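Local coordinates for N-formylglutamate amidohydrolase (Ralstonia eutropha, PDB 2Q7S), which binds a zinc ion and probably acts as a hydrolase that cleaves N-formylglutamate into formate and glutamate, at residues D29-G34 / R146-A151; D83-L88 / N170-P175; G53-V58 / F77-I82; P38-A43 / I141-R146; P25-S30 / T153-G158. One frame throughout, in Å; residues are numbered along the deposited sequence.

Contact 1 of 5, residues D29-G34 / R146-A151; sequences DSPHSG and RPYHAA. With ZN (zinc ion), chain C.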
# COMPACT_ATOMS: atom_id res chain seq x y z
N ASP A 29 -4.68 2.49 -4.30
CA ASP A 29 -3.99 1.24 -4.56
C ASP A 29 -3.65 0.43 -3.29
O ASP A 29 -3.37 1.00 -2.28
CB ASP A 29 -2.83 1.41 -5.49
CG ASP A 29 -1.63 1.93 -4.84
OD1 ASP A 29 -1.73 3.01 -4.24
OD2 ASP A 29 -0.56 1.28 -4.98
N SER A 30 -3.75 -0.89 -3.43
CA SER A 30 -3.40 -1.87 -2.40
C SER A 30 -2.20 -2.66 -3.00
O SER A 30 -2.37 -3.73 -3.65
CB SER A 30 -4.61 -2.75 -2.05
OG SER A 30 -4.37 -3.81 -1.13
N PRO A 31 -0.97 -2.19 -2.73
CA PRO A 31 0.23 -2.86 -3.31
C PRO A 31 0.66 -4.18 -2.66
O PRO A 31 1.49 -4.89 -3.20
CB PRO A 31 1.32 -1.81 -3.13
CG PRO A 31 0.88 -1.02 -1.95
CD PRO A 31 -0.62 -0.99 -1.94
N HIS A 32 0.17 -4.43 -1.45
CA HIS A 32 0.67 -5.46 -0.60
C HIS A 32 -0.24 -6.62 -0.32
O HIS A 32 0.14 -7.49 0.43
CB HIS A 32 1.11 -4.81 0.69
CG HIS A 32 2.30 -3.94 0.51
ND1 HIS A 32 2.69 -3.01 1.44
CD2 HIS A 32 3.20 -3.87 -0.50
CE1 HIS A 32 3.78 -2.40 1.01
NE2 HIS A 32 4.12 -2.91 -0.16
N SER A 33 -1.43 -6.60 -0.94
CA SER A 33 -2.47 -7.57 -0.67
C SER A 33 -2.40 -8.83 -1.54
O SER A 33 -3.23 -9.73 -1.36
CB SER A 33 -3.86 -6.94 -0.76
OG SER A 33 -4.09 -6.24 -1.97
N GLY A 34 -1.43 -8.91 -2.43
CA GLY A 34 -1.30 -10.06 -3.29
C GLY A 34 -0.88 -11.32 -2.59
O GLY A 34 0.05 -11.30 -1.79
N ARG A 146 6.24 -3.23 -13.27
CA ARG A 146 5.99 -2.23 -14.30
C ARG A 146 4.51 -2.16 -14.70
O ARG A 146 3.95 -1.09 -14.81
CB ARG A 146 6.90 -2.44 -15.50
CG ARG A 146 8.41 -2.10 -15.23
CD ARG A 146 9.16 -1.96 -16.56
NE ARG A 146 10.58 -2.16 -16.39
CZ ARG A 146 11.45 -1.22 -16.03
NH1 ARG A 146 11.03 -0.01 -15.77
NH2 ARG A 146 12.73 -1.52 -15.92
N PRO A 147 3.86 -3.32 -14.96
CA PRO A 147 2.42 -3.29 -15.20
C PRO A 147 1.60 -2.69 -14.09
O PRO A 147 0.70 -1.89 -14.37
CB PRO A 147 2.08 -4.77 -15.38
CG PRO A 147 3.27 -5.36 -15.86
CD PRO A 147 4.38 -4.68 -15.12
N TYR A 148 1.88 -3.10 -12.84
CA TYR A 148 1.22 -2.52 -11.71
C TYR A 148 1.40 -1.01 -11.72
O TYR A 148 0.41 -0.25 -11.63
CB TYR A 148 1.75 -3.11 -10.40
CG TYR A 148 1.05 -2.56 -9.16
CD1 TYR A 148 -0.09 -3.18 -8.67
CD2 TYR A 148 1.50 -1.41 -8.52
CE1 TYR A 148 -0.75 -2.67 -7.55
CE2 TYR A 148 0.87 -0.94 -7.38
CZ TYR A 148 -0.28 -1.55 -6.93
OH TYR A 148 -0.94 -1.09 -5.81
N HIS A 149 2.64 -0.55 -11.82
CA HIS A 149 2.86 0.90 -11.78
C HIS A 149 2.33 1.68 -12.99
O HIS A 149 1.75 2.78 -12.81
CB HIS A 149 4.31 1.27 -11.42
CG HIS A 149 4.45 1.49 -9.97
ND1 HIS A 149 4.33 2.74 -9.40
CD2 HIS A 149 4.50 0.61 -8.94
CE1 HIS A 149 4.35 2.62 -8.08
NE2 HIS A 149 4.44 1.33 -7.77
N ALA A 150 2.43 1.10 -14.18
CA ALA A 150 1.74 1.70 -15.36
C ALA A 150 0.21 1.89 -15.11
O ALA A 150 -0.36 2.93 -15.50
CB ALA A 150 1.98 0.89 -16.63
N ALA A 151 -0.42 0.93 -14.44
CA ALA A 151 -1.89 0.97 -14.18
C ALA A 151 -2.15 2.11 -13.22
O ALA A 151 -3.09 2.87 -13.42
CB ALA A 151 -2.41 -0.33 -13.60
ZN ZN C . 1.78 -2.43 3.26

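Contact 2 of 5, residues D83-L88 / N170-P175; sequences DPNRML and NLHSMP. With ZN (zinc ion), chain C.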
# COMPACT_ATOMS: atom_id res chain seq x y z
N ASP A 83 8.07 -5.67 -4.35
CA ASP A 83 7.26 -4.73 -3.58
C ASP A 83 6.99 -3.49 -4.42
O ASP A 83 7.89 -2.67 -4.55
CB ASP A 83 8.00 -4.30 -2.33
CG ASP A 83 7.17 -3.45 -1.42
OD1 ASP A 83 6.16 -2.86 -1.88
OD2 ASP A 83 7.51 -3.40 -0.22
N PRO A 84 5.75 -3.33 -4.93
CA PRO A 84 5.48 -2.16 -5.75
C PRO A 84 5.55 -0.80 -5.07
O PRO A 84 5.53 0.19 -5.78
CB PRO A 84 4.06 -2.38 -6.28
CG PRO A 84 3.65 -3.72 -5.86
CD PRO A 84 4.54 -4.17 -4.79
N ASN A 85 5.58 -0.76 -3.72
CA ASN A 85 5.68 0.50 -2.98
C ASN A 85 7.08 0.93 -2.78
O ASN A 85 7.35 1.83 -1.98
CB ASN A 85 4.98 0.40 -1.60
CG ASN A 85 3.83 1.38 -1.48
OD1 ASN A 85 3.25 1.79 -2.49
ND2 ASN A 85 3.58 1.84 -0.28
N ARG A 86 8.02 0.23 -3.39
CA ARG A 86 9.42 0.69 -3.31
C ARG A 86 9.77 1.22 -4.66
O ARG A 86 9.14 0.87 -5.66
CB ARG A 86 10.34 -0.47 -2.91
CG ARG A 86 10.04 -1.08 -1.53
CD ARG A 86 10.12 -0.08 -0.37
NE ARG A 86 9.84 -0.69 0.92
CZ ARG A 86 8.64 -0.78 1.52
NH1 ARG A 86 7.51 -0.33 0.97
NH2 ARG A 86 8.55 -1.38 2.71
N MSE A 87 10.81 2.04 -4.69
CA MSE A 87 11.40 2.50 -5.92
C MSE A 87 12.27 1.42 -6.51
O MSE A 87 12.77 0.52 -5.85
CB MSE A 87 12.26 3.76 -5.64
CG MSE A 87 11.54 4.86 -4.94
SE MSE A 87 10.26 5.68 -6.16
CE MSE A 87 8.52 5.03 -5.67
N LEU A 88 12.49 1.56 -7.81
CA LEU A 88 13.18 0.59 -8.60
C LEU A 88 14.66 0.54 -8.31
O LEU A 88 15.31 -0.44 -8.67
CB LEU A 88 12.94 0.89 -10.09
CG LEU A 88 11.66 0.25 -10.62
CD1 LEU A 88 11.61 0.47 -12.13
CD2 LEU A 88 11.58 -1.21 -10.22
N ASN A 170 -2.99 5.26 -0.70
CA ASN A 170 -2.10 4.12 -0.69
C ASN A 170 -2.44 3.26 0.56
O ASN A 170 -2.30 3.73 1.69
CB ASN A 170 -0.65 4.68 -0.68
CG ASN A 170 0.40 3.63 -0.87
OD1 ASN A 170 1.19 3.36 0.04
ND2 ASN A 170 0.46 3.05 -2.05
N LEU A 171 -2.91 2.03 0.37
CA LEU A 171 -3.63 1.32 1.38
C LEU A 171 -2.83 0.15 1.92
O LEU A 171 -2.33 -0.65 1.14
CB LEU A 171 -4.97 0.79 0.76
CG LEU A 171 -5.88 1.84 0.11
CD1 LEU A 171 -7.13 1.22 -0.57
CD2 LEU A 171 -6.29 2.90 1.10
N HIS A 172 -2.79 0.02 3.26
CA HIS A 172 -1.97 -0.98 3.93
C HIS A 172 -2.62 -1.52 5.17
O HIS A 172 -3.63 -1.00 5.66
CB HIS A 172 -0.59 -0.38 4.35
CG HIS A 172 0.19 0.10 3.20
ND1 HIS A 172 1.16 -0.67 2.60
CD2 HIS A 172 0.05 1.21 2.45
CE1 HIS A 172 1.62 -0.02 1.55
NE2 HIS A 172 0.96 1.12 1.44
N SER A 173 -2.05 -2.60 5.65
CA SER A 173 -2.22 -3.02 7.04
C SER A 173 -0.86 -3.32 7.67
O SER A 173 0.11 -3.65 7.01
CB SER A 173 -3.13 -4.25 7.11
OG SER A 173 -2.49 -5.38 6.60
N MSE A 174 -0.84 -3.32 8.98
CA MSE A 174 0.38 -3.44 9.71
C MSE A 174 0.19 -4.40 10.90
O MSE A 174 -0.93 -4.49 11.47
CB MSE A 174 0.82 -2.04 10.17
CG MSE A 174 -0.26 -1.24 10.80
SE MSE A 174 0.35 0.47 11.53
CE MSE A 174 -1.34 0.67 12.45
N PRO A 175 1.27 -5.09 11.29
CA PRO A 175 1.22 -5.97 12.44
C PRO A 175 1.20 -5.22 13.75
O PRO A 175 1.57 -4.03 13.82
CB PRO A 175 2.50 -6.80 12.30
CG PRO A 175 3.41 -5.90 11.59
CD PRO A 175 2.59 -5.11 10.65
ZN ZN C . 1.78 -2.43 3.26

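Contact 3 of 5, residues G53-V58 / F77-I82; sequences GEDTHV and FPRVYI. With ZN (zinc ion), chain C.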
# COMPACT_ATOMS: atom_id res chain seq x y z
N GLY A 53 4.64 -10.79 5.62
CA GLY A 53 4.65 -9.44 4.98
C GLY A 53 3.48 -9.06 4.08
O GLY A 53 3.49 -7.99 3.43
N GLU A 54 2.47 -9.94 3.99
CA GLU A 54 1.27 -9.63 3.27
C GLU A 54 0.39 -8.68 4.07
O GLU A 54 0.10 -8.91 5.23
CB GLU A 54 0.40 -10.87 3.07
CG GLU A 54 0.91 -11.97 2.29
CD GLU A 54 -0.08 -13.12 2.24
OE1 GLU A 54 -1.17 -13.03 2.85
OE2 GLU A 54 0.25 -14.10 1.57
N ASP A 55 -0.06 -7.64 3.42
CA ASP A 55 -1.20 -6.87 3.88
C ASP A 55 -2.53 -7.52 3.40
O ASP A 55 -3.27 -6.94 2.61
CB ASP A 55 -1.16 -5.46 3.33
CG ASP A 55 0.05 -4.72 3.73
OD1 ASP A 55 1.04 -5.34 4.24
OD2 ASP A 55 0.01 -3.52 3.43
N THR A 56 -2.78 -8.71 3.94
CA THR A 56 -3.87 -9.59 3.47
C THR A 56 -5.25 -8.93 3.62
O THR A 56 -5.53 -8.22 4.62
CB THR A 56 -3.84 -10.96 4.21
OG1 THR A 56 -2.48 -11.30 4.46
CG2 THR A 56 -4.52 -12.09 3.43
N HIS A 57 -6.09 -9.16 2.60
CA HIS A 57 -7.48 -8.69 2.50
C HIS A 57 -7.69 -7.17 2.40
O HIS A 57 -8.82 -6.74 2.40
CB HIS A 57 -8.30 -9.17 3.70
CG HIS A 57 -8.15 -10.62 4.00
ND1 HIS A 57 -8.42 -11.60 3.08
CD2 HIS A 57 -7.81 -11.26 5.15
CE1 HIS A 57 -8.19 -12.79 3.62
NE2 HIS A 57 -7.84 -12.61 4.89
N VAL A 58 -6.61 -6.38 2.35
CA VAL A 58 -6.74 -4.90 2.38
C VAL A 58 -7.52 -4.39 1.20
O VAL A 58 -8.32 -3.45 1.30
CB VAL A 58 -5.35 -4.18 2.45
CG1 VAL A 58 -5.47 -2.74 2.04
CG2 VAL A 58 -4.84 -4.31 3.88
N PHE A 77 0.41 -10.40 -7.07
CA PHE A 77 1.67 -11.00 -6.67
C PHE A 77 2.01 -10.55 -5.26
O PHE A 77 1.57 -9.48 -4.83
CB PHE A 77 2.79 -10.61 -7.61
CG PHE A 77 2.94 -9.16 -7.82
CD1 PHE A 77 2.17 -8.51 -8.81
CD2 PHE A 77 3.82 -8.40 -7.04
CE1 PHE A 77 2.21 -7.20 -8.98
CE2 PHE A 77 3.89 -7.04 -7.26
CZ PHE A 77 3.12 -6.44 -8.23
N PRO A 78 2.87 -11.32 -4.57
CA PRO A 78 3.19 -10.96 -3.20
C PRO A 78 4.26 -9.89 -3.13
O PRO A 78 5.23 -9.89 -3.92
CB PRO A 78 3.65 -12.28 -2.57
CG PRO A 78 3.63 -13.33 -3.71
CD PRO A 78 3.59 -12.55 -4.97
N ARG A 79 4.10 -8.97 -2.18
CA ARG A 79 5.08 -7.92 -1.99
C ARG A 79 6.46 -8.42 -1.58
O ARG A 79 7.44 -7.69 -1.80
CB ARG A 79 4.58 -6.86 -1.00
CG ARG A 79 4.48 -7.30 0.40
CD ARG A 79 5.72 -7.02 1.19
NE ARG A 79 5.98 -5.63 1.51
CZ ARG A 79 5.64 -4.99 2.64
NH1 ARG A 79 4.95 -5.58 3.59
NH2 ARG A 79 6.01 -3.73 2.80
N VAL A 80 6.51 -9.61 -0.94
CA VAL A 80 7.76 -10.27 -0.58
C VAL A 80 8.49 -10.84 -1.81
O VAL A 80 9.66 -11.22 -1.72
CB VAL A 80 7.54 -11.41 0.44
CG1 VAL A 80 8.85 -12.13 0.71
CG2 VAL A 80 6.95 -10.84 1.74
N TYR A 81 7.79 -10.91 -2.94
CA TYR A 81 8.37 -11.29 -4.23
C TYR A 81 8.93 -10.07 -4.95
O TYR A 81 10.11 -10.04 -5.36
CB TYR A 81 7.33 -11.97 -5.08
CG TYR A 81 7.78 -12.48 -6.43
CD1 TYR A 81 8.58 -13.62 -6.54
CD2 TYR A 81 7.37 -11.85 -7.60
CE1 TYR A 81 8.95 -14.13 -7.77
CE2 TYR A 81 7.78 -12.33 -8.84
CZ TYR A 81 8.53 -13.48 -8.93
OH TYR A 81 8.90 -13.97 -10.16
N ILE A 82 8.09 -9.06 -5.13
CA ILE A 82 8.55 -7.74 -5.45
C ILE A 82 7.56 -6.75 -4.90
O ILE A 82 6.36 -6.99 -4.92
CB ILE A 82 8.81 -7.57 -6.95
CG1 ILE A 82 9.46 -6.21 -7.22
CG2 ILE A 82 7.57 -7.86 -7.80
CD1 ILE A 82 10.05 -6.08 -8.71
ZN ZN C . 1.78 -2.43 3.26

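Contact 4 of 5, residues P38-A43 / I141-R146; sequences PADFGA and INRYYR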
# COMPACT_ATOMS: atom_id res chain seq x y z
N PRO A 38 4.43 -16.67 -7.29
CA PRO A 38 5.06 -17.21 -8.50
C PRO A 38 5.88 -18.49 -8.30
O PRO A 38 6.62 -18.62 -7.33
CB PRO A 38 5.97 -16.07 -8.95
CG PRO A 38 5.32 -14.87 -8.45
CD PRO A 38 4.81 -15.26 -7.11
N ALA A 39 5.76 -19.41 -9.26
CA ALA A 39 6.49 -20.67 -9.23
C ALA A 39 8.00 -20.43 -9.16
O ALA A 39 8.74 -21.22 -8.57
CB ALA A 39 6.13 -21.53 -10.47
N ASP A 40 8.48 -19.34 -9.74
CA ASP A 40 9.93 -19.10 -9.84
C ASP A 40 10.54 -18.35 -8.64
O ASP A 40 11.68 -17.88 -8.70
CB ASP A 40 10.27 -18.37 -11.15
CG ASP A 40 9.58 -17.01 -11.27
OD1 ASP A 40 9.17 -16.43 -10.24
OD2 ASP A 40 9.45 -16.53 -12.41
N PHE A 41 9.78 -18.27 -7.55
CA PHE A 41 10.26 -17.64 -6.32
C PHE A 41 11.64 -18.17 -5.94
O PHE A 41 12.57 -17.40 -5.73
CB PHE A 41 9.24 -17.88 -5.18
CG PHE A 41 9.15 -16.75 -4.18
CD1 PHE A 41 10.30 -16.18 -3.65
CD2 PHE A 41 7.92 -16.27 -3.78
CE1 PHE A 41 10.22 -15.17 -2.73
CE2 PHE A 41 7.83 -15.24 -2.86
CZ PHE A 41 8.99 -14.70 -2.33
N GLY A 42 11.79 -19.49 -5.87
CA GLY A 42 13.08 -20.11 -5.51
C GLY A 42 13.58 -19.74 -4.11
O GLY A 42 14.79 -19.55 -3.91
N ALA A 43 12.66 -19.64 -3.16
CA ALA A 43 12.98 -19.34 -1.77
C ALA A 43 13.35 -20.65 -1.06
O ALA A 43 12.96 -21.73 -1.52
CB ALA A 43 11.79 -18.71 -1.10
N ILE A 141 10.73 -7.25 -12.16
CA ILE A 141 10.37 -5.85 -12.41
C ILE A 141 9.49 -5.73 -13.65
O ILE A 141 8.47 -5.10 -13.58
CB ILE A 141 11.59 -4.91 -12.52
CG1 ILE A 141 12.29 -4.76 -11.17
CG2 ILE A 141 11.14 -3.51 -13.03
CD1 ILE A 141 13.71 -4.18 -11.20
N ASN A 142 9.88 -6.37 -14.77
CA ASN A 142 9.12 -6.25 -16.01
C ASN A 142 7.72 -6.87 -15.97
O ASN A 142 6.76 -6.29 -16.48
CB ASN A 142 9.91 -6.85 -17.19
CG ASN A 142 11.17 -6.09 -17.47
OD1 ASN A 142 11.26 -4.92 -17.11
ND2 ASN A 142 12.14 -6.74 -18.11
N ARG A 143 7.62 -8.07 -15.39
CA ARG A 143 6.40 -8.83 -15.41
C ARG A 143 5.37 -8.38 -14.37
O ARG A 143 4.19 -8.53 -14.62
CB ARG A 143 6.68 -10.31 -15.20
CG ARG A 143 7.61 -10.90 -16.21
CD ARG A 143 8.19 -12.25 -15.68
NE ARG A 143 9.01 -12.94 -16.66
CZ ARG A 143 9.64 -14.09 -16.45
NH1 ARG A 143 9.56 -14.70 -15.27
NH2 ARG A 143 10.37 -14.63 -17.42
N TYR A 144 5.81 -7.89 -13.20
CA TYR A 144 4.92 -7.61 -12.11
C TYR A 144 4.90 -6.12 -11.73
O TYR A 144 3.84 -5.50 -11.67
CB TYR A 144 5.22 -8.52 -10.90
CG TYR A 144 5.16 -9.98 -11.20
CD1 TYR A 144 3.99 -10.70 -11.08
CD2 TYR A 144 6.29 -10.66 -11.64
CE1 TYR A 144 3.96 -12.04 -11.36
CE2 TYR A 144 6.26 -12.00 -11.92
CZ TYR A 144 5.11 -12.67 -11.79
OH TYR A 144 5.10 -13.99 -12.07
N TYR A 145 6.04 -5.54 -11.48
CA TYR A 145 6.10 -4.15 -11.02
C TYR A 145 5.66 -3.14 -12.07
O TYR A 145 4.83 -2.26 -11.79
CB TYR A 145 7.53 -3.84 -10.58
CG TYR A 145 7.75 -2.47 -9.97
CD1 TYR A 145 7.90 -1.34 -10.76
CD2 TYR A 145 7.87 -2.33 -8.61
CE1 TYR A 145 8.16 -0.09 -10.17
CE2 TYR A 145 8.13 -1.10 -8.04
CZ TYR A 145 8.22 -0.00 -8.80
OH TYR A 145 8.50 1.20 -8.16
N ARG A 146 6.24 -3.23 -13.27
CA ARG A 146 5.99 -2.23 -14.30
C ARG A 146 4.51 -2.16 -14.70
O ARG A 146 3.95 -1.09 -14.81
CB ARG A 146 6.90 -2.44 -15.50
CG ARG A 146 8.41 -2.10 -15.23
CD ARG A 146 9.16 -1.96 -16.56
NE ARG A 146 10.58 -2.16 -16.39
CZ ARG A 146 11.45 -1.22 -16.03
NH1 ARG A 146 11.03 -0.01 -15.77
NH2 ARG A 146 12.73 -1.52 -15.92
O HOH W 1 7.07 -15.28 -12.86

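Contact 5 of 5, residues P25-S30 / T153-G158; sequences PLVCDS and TEAVEG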
# COMPACT_ATOMS: atom_id res chain seq x y z
N PRO A 25 -12.10 11.74 -9.11
CA PRO A 25 -10.64 11.52 -9.07
C PRO A 25 -10.12 11.04 -7.70
O PRO A 25 -9.32 11.73 -7.03
CB PRO A 25 -10.08 12.90 -9.33
CG PRO A 25 -11.14 13.86 -8.76
CD PRO A 25 -12.47 13.16 -8.94
N LEU A 26 -10.60 9.89 -7.30
CA LEU A 26 -10.16 9.16 -6.13
C LEU A 26 -9.57 7.88 -6.66
O LEU A 26 -10.28 7.00 -7.19
CB LEU A 26 -11.34 8.88 -5.22
CG LEU A 26 -11.00 7.98 -4.03
CD1 LEU A 26 -10.16 8.73 -3.05
CD2 LEU A 26 -12.31 7.45 -3.42
N VAL A 27 -8.26 7.76 -6.55
CA VAL A 27 -7.55 6.57 -7.08
C VAL A 27 -6.89 5.92 -5.87
O VAL A 27 -6.17 6.59 -5.13
CB VAL A 27 -6.49 6.97 -8.11
CG1 VAL A 27 -5.66 5.76 -8.59
CG2 VAL A 27 -7.14 7.69 -9.26
N CYS A 28 -7.13 4.61 -5.68
CA CYS A 28 -6.68 3.90 -4.49
C CYS A 28 -5.88 2.68 -4.88
O CYS A 28 -6.29 1.94 -5.77
CB CYS A 28 -7.88 3.54 -3.61
SG CYS A 28 -8.79 4.93 -3.04
N ASP A 29 -4.68 2.49 -4.30
CA ASP A 29 -3.99 1.24 -4.56
C ASP A 29 -3.65 0.43 -3.29
O ASP A 29 -3.37 1.00 -2.28
CB ASP A 29 -2.83 1.41 -5.49
CG ASP A 29 -1.63 1.93 -4.84
OD1 ASP A 29 -1.73 3.01 -4.24
OD2 ASP A 29 -0.56 1.28 -4.98
N SER A 30 -3.75 -0.89 -3.43
CA SER A 30 -3.40 -1.87 -2.40
C SER A 30 -2.20 -2.66 -3.00
O SER A 30 -2.37 -3.73 -3.65
CB SER A 30 -4.61 -2.75 -2.05
OG SER A 30 -4.37 -3.81 -1.13
N THR A 153 -0.17 4.84 -12.58
CA THR A 153 0.07 6.07 -13.39
C THR A 153 -1.12 6.45 -14.26
O THR A 153 -1.56 7.61 -14.31
CB THR A 153 1.37 5.91 -14.22
OG1 THR A 153 2.44 5.74 -13.29
CG2 THR A 153 1.67 7.16 -15.13
N GLU A 154 -1.63 5.46 -14.99
CA GLU A 154 -2.72 5.70 -15.92
C GLU A 154 -3.91 6.18 -15.15
O GLU A 154 -4.59 7.07 -15.61
CB GLU A 154 -3.05 4.42 -16.71
CG GLU A 154 -4.31 4.48 -17.52
CD GLU A 154 -4.30 5.58 -18.59
OE1 GLU A 154 -3.24 5.86 -19.17
OE2 GLU A 154 -5.38 6.18 -18.82
N ALA A 155 -4.18 5.61 -13.98
CA ALA A 155 -5.34 6.03 -13.16
C ALA A 155 -5.14 7.40 -12.56
O ALA A 155 -6.02 8.26 -12.57
CB ALA A 155 -5.67 4.96 -12.03
N VAL A 156 -3.96 7.66 -12.07
CA VAL A 156 -3.70 8.95 -11.41
C VAL A 156 -3.70 10.09 -12.46
O VAL A 156 -4.36 11.09 -12.29
CB VAL A 156 -2.37 8.88 -10.66
CG1 VAL A 156 -1.90 10.28 -10.22
CG2 VAL A 156 -2.53 7.92 -9.40
N GLU A 157 -2.97 9.91 -13.56
CA GLU A 157 -2.89 10.92 -14.60
C GLU A 157 -4.20 11.09 -15.39
O GLU A 157 -4.47 12.18 -15.85
CB GLU A 157 -1.74 10.61 -15.54
CG GLU A 157 -0.38 10.64 -14.90
CD GLU A 157 -0.06 11.97 -14.24
OE1 GLU A 157 -0.36 13.06 -14.80
OE2 GLU A 157 0.54 11.91 -13.16
N GLY A 158 -4.93 10.02 -15.61
CA GLY A 158 -6.22 10.08 -16.20
C GLY A 158 -7.20 10.91 -15.35
O GLY A 158 -7.87 11.77 -15.88

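Contact 1 of 5, residues D29-G34 / R146-A151
Tyr148 reaches from the helix to Asp29 near the end of strand 26-30. Its OH donates a hydrogen bond to Asp29 OD2, 2.5 Å away. The oxygen lies at the ring edge, near the ring plane, and takes the proton on its anti lone pair. Carboxylate and ring planes are 49° apart, and the two side chains cross at about a right angle. Tyr148 places CG anti to its backbone N (chi1 -178°), which carries the ring toward the strand. Asp29 keeps CG between its own N and carbonyl carbon (chi1 80°), turning OD2 to the phenol. Pro31 CB packs by the phenol end, 4.1 Å from Tyr148 CZ. Farther along, Pro31 CG sits over the ring centre of His32, 3.9 Å above its plane. His32 ND1 binds the zinc ion at 2.1 Å. The proline between Asp29 and His32 links the Tyr148 bond to the metal ligand by packing. His168 and Asn170 donate to the other oxygen, Asp29 OD1. Together these donors would probably favour the ionised form of this buried carboxylate.

Contact 2 of 5, residues D83-L88 / N170-P175
Asn85 and Asn170 pair their amides through two reciprocal hydrogen bonds, and Asn170 OD1 is gripped by His172 NE2 as well. Asn85 ND2 gives to Asn170 OD1 at 2.9 Å, in the carbonyl plane and on a lone pair. Asn170 ND2 returns a bond to Asn85 OD1 at 3.1 Å, tilted 16° from the carbonyl plane, and also donates to Asp29 OD1 on the next strand. The side chains come from opposite directions and the amide planes are nearly coplanar, 12° apart. His172 NE2 meets Asn170 OD1 at 2.7 Å, from well above the carbonyl plane. Asn85 ND2 and His172 NE2, 3.2 Å apart, are two donors that share the acceptor and not each other. The NE2 bond and the bond from ND1 to the zinc ion, 2.0 Å long, together hold the rotation of the His172 ring. On the loop side, Asp83 OD1 takes the backbone N of Asn85 in an Asx turn (2.9 Å), within a type I beta turn from Asp83 to Arg86. The loop follows strand 71-75. Asn85 also touches Leu233 of helix 233-237. Strand 166-174 runs between strands 26-30 and 244-252, and Gln248 of the latter packs on both Asn170 and His172.

Contact 3 of 5, residues G53-V58 / F77-I82
Arg79 NH1 donates to the backbone carbonyl of Gly53, with NH1 to O at 2.8 Å and an N-H...O angle of 158°. The nitrogen meets a lone pair in the carbonyl plane, and the oxygen lies at the edge of the guanidinium. Asp55 OD1 is a weaker partner, a long salt bridge 4.0 Å from Arg79 NH1. The two flat groups stand 90° apart and no N-H points at the oxygen. The stronger partner of Asp55 OD1 is Arg253. Asp83 OD2 forms a salt bridge with Arg79 NE. The arginine chain is folded, bent at chi2 and chi3. It curls round the same carbonyl, and Arg79 CG comes 3.3 Å from Gly53 O. Beyond it, Val80 packs near Gly53 CA, though its side chain is modelled in two conformers. Asp55 sits at the centre of an inverse gamma turn, and its OD2 binds the zinc ion at 2.1 Å. With His32 and His172 it completes the zinc site of this protein, consistent with a zinc-dependent hydrolase.

Contact 4 of 5, residues P38-A43 / I141-R146
Tyr144 stretches from the helix to Pro38 in the facing loop. From CB the side chain leaves with CG anti to the carbonyl carbon (chi1 -56°), which carries the ring toward Pro38. Tyr81 meets the ring edge-to-face, and the Phe77 ring also meets it. At the far end CZ lies 4.0 Å from Pro38 CG. The tip, OH, is 3.7 Å from the same Pro38 CG. The proline and the tyrosine slide past each other in opposite directions. Tyr144 OH also bonds a water in the ring plane, 2.5 Å away. That water donates to Asp40 OD2 at 2.7 Å and so joins the two segments. Asp40 OD2 also forms a salt bridge with Arg143 NH1 at 3.4 Å. The arginine is extended from CG to NE, and the oxygen lies at the guanidinium edge. Carboxylate and guanidinium are nearly coplanar, 14° apart. The other oxygen, Asp40 OD1, is held by Tyr81 OH. Both charged side chains are exposed, so the salt bridge is probably screened by solvent. The helix widens here into a pi-type turn, with Arg146 N bonded to Ile141 O. The contact is near the protein surface. It places the loop between strand 26-30 and helix 47-50 beside helix 134-163, with Tyr81 of the loop after strand 71-75 packed against both.

Contact 5 of 5, residues P25-S30 / T153-G158
Val27, which meets Ala155 and Val156, lies two residues before Asp29, whose OD1 is gripped by two donors, His168 NE2 and Asn170 ND2. Both donors come from the neighbouring strand 166-174. Across the contact itself the meeting is apolar. Val27 CG1 reaches Ala155 CB at 3.5 Å. The same methyl touches Val156 CG2 at 3.9 Å. It is anti to the backbone N (chi1 175°), which leaves CG2 on the side of the helix backbone, 3.5 Å from Ala155 O. The valine therefore straddles the alanine, with one methyl on its CB and the other by its carbonyl. Val27 and Val156 cross at about a right angle. The small alanine is consistent with the close approach, the CA atoms of Val27 and Val156 being 6.3 Å apart. This is the helix-on-sheet packing of an alpha/beta fold: helix 134-163 lies on one face of the mixed sheet, and strand 26-30 runs inside it between strands 71-75 and 166-174. Val27 also touches Leu152 and Ala159 of the helix, a turn to each side of Ala155. Its backbone bonds to Trp167 and Leu169. Pro25 continues the packing toward the end of the helix, against Ala159 and Phe163.

How the contacts relate
Contacts 1, 2, 3 and 5 are buried, while contact 4 lies at the surface. Contacts 1, 2 and 3 meet round the zinc ion, and each supplies one ligand. Their chemistry is polar and directional. Asp83 of contact 2 accepts from His32 of contact 1, and Ser173 N of contact 2 donates to Asp55 of contact 3. Contacts 1 and 5 join strand 26-30 to helix 134-163 at successive places, polar near the metal and purely apolar farther off. Contact 4 uses the same helix nearer its start and mixes a salt bridge, a water and light packing. Its Asp40 bonds to Tyr81 of contact 3, so the surface loop touches the loop that packs beside the zinc ligand Asp55.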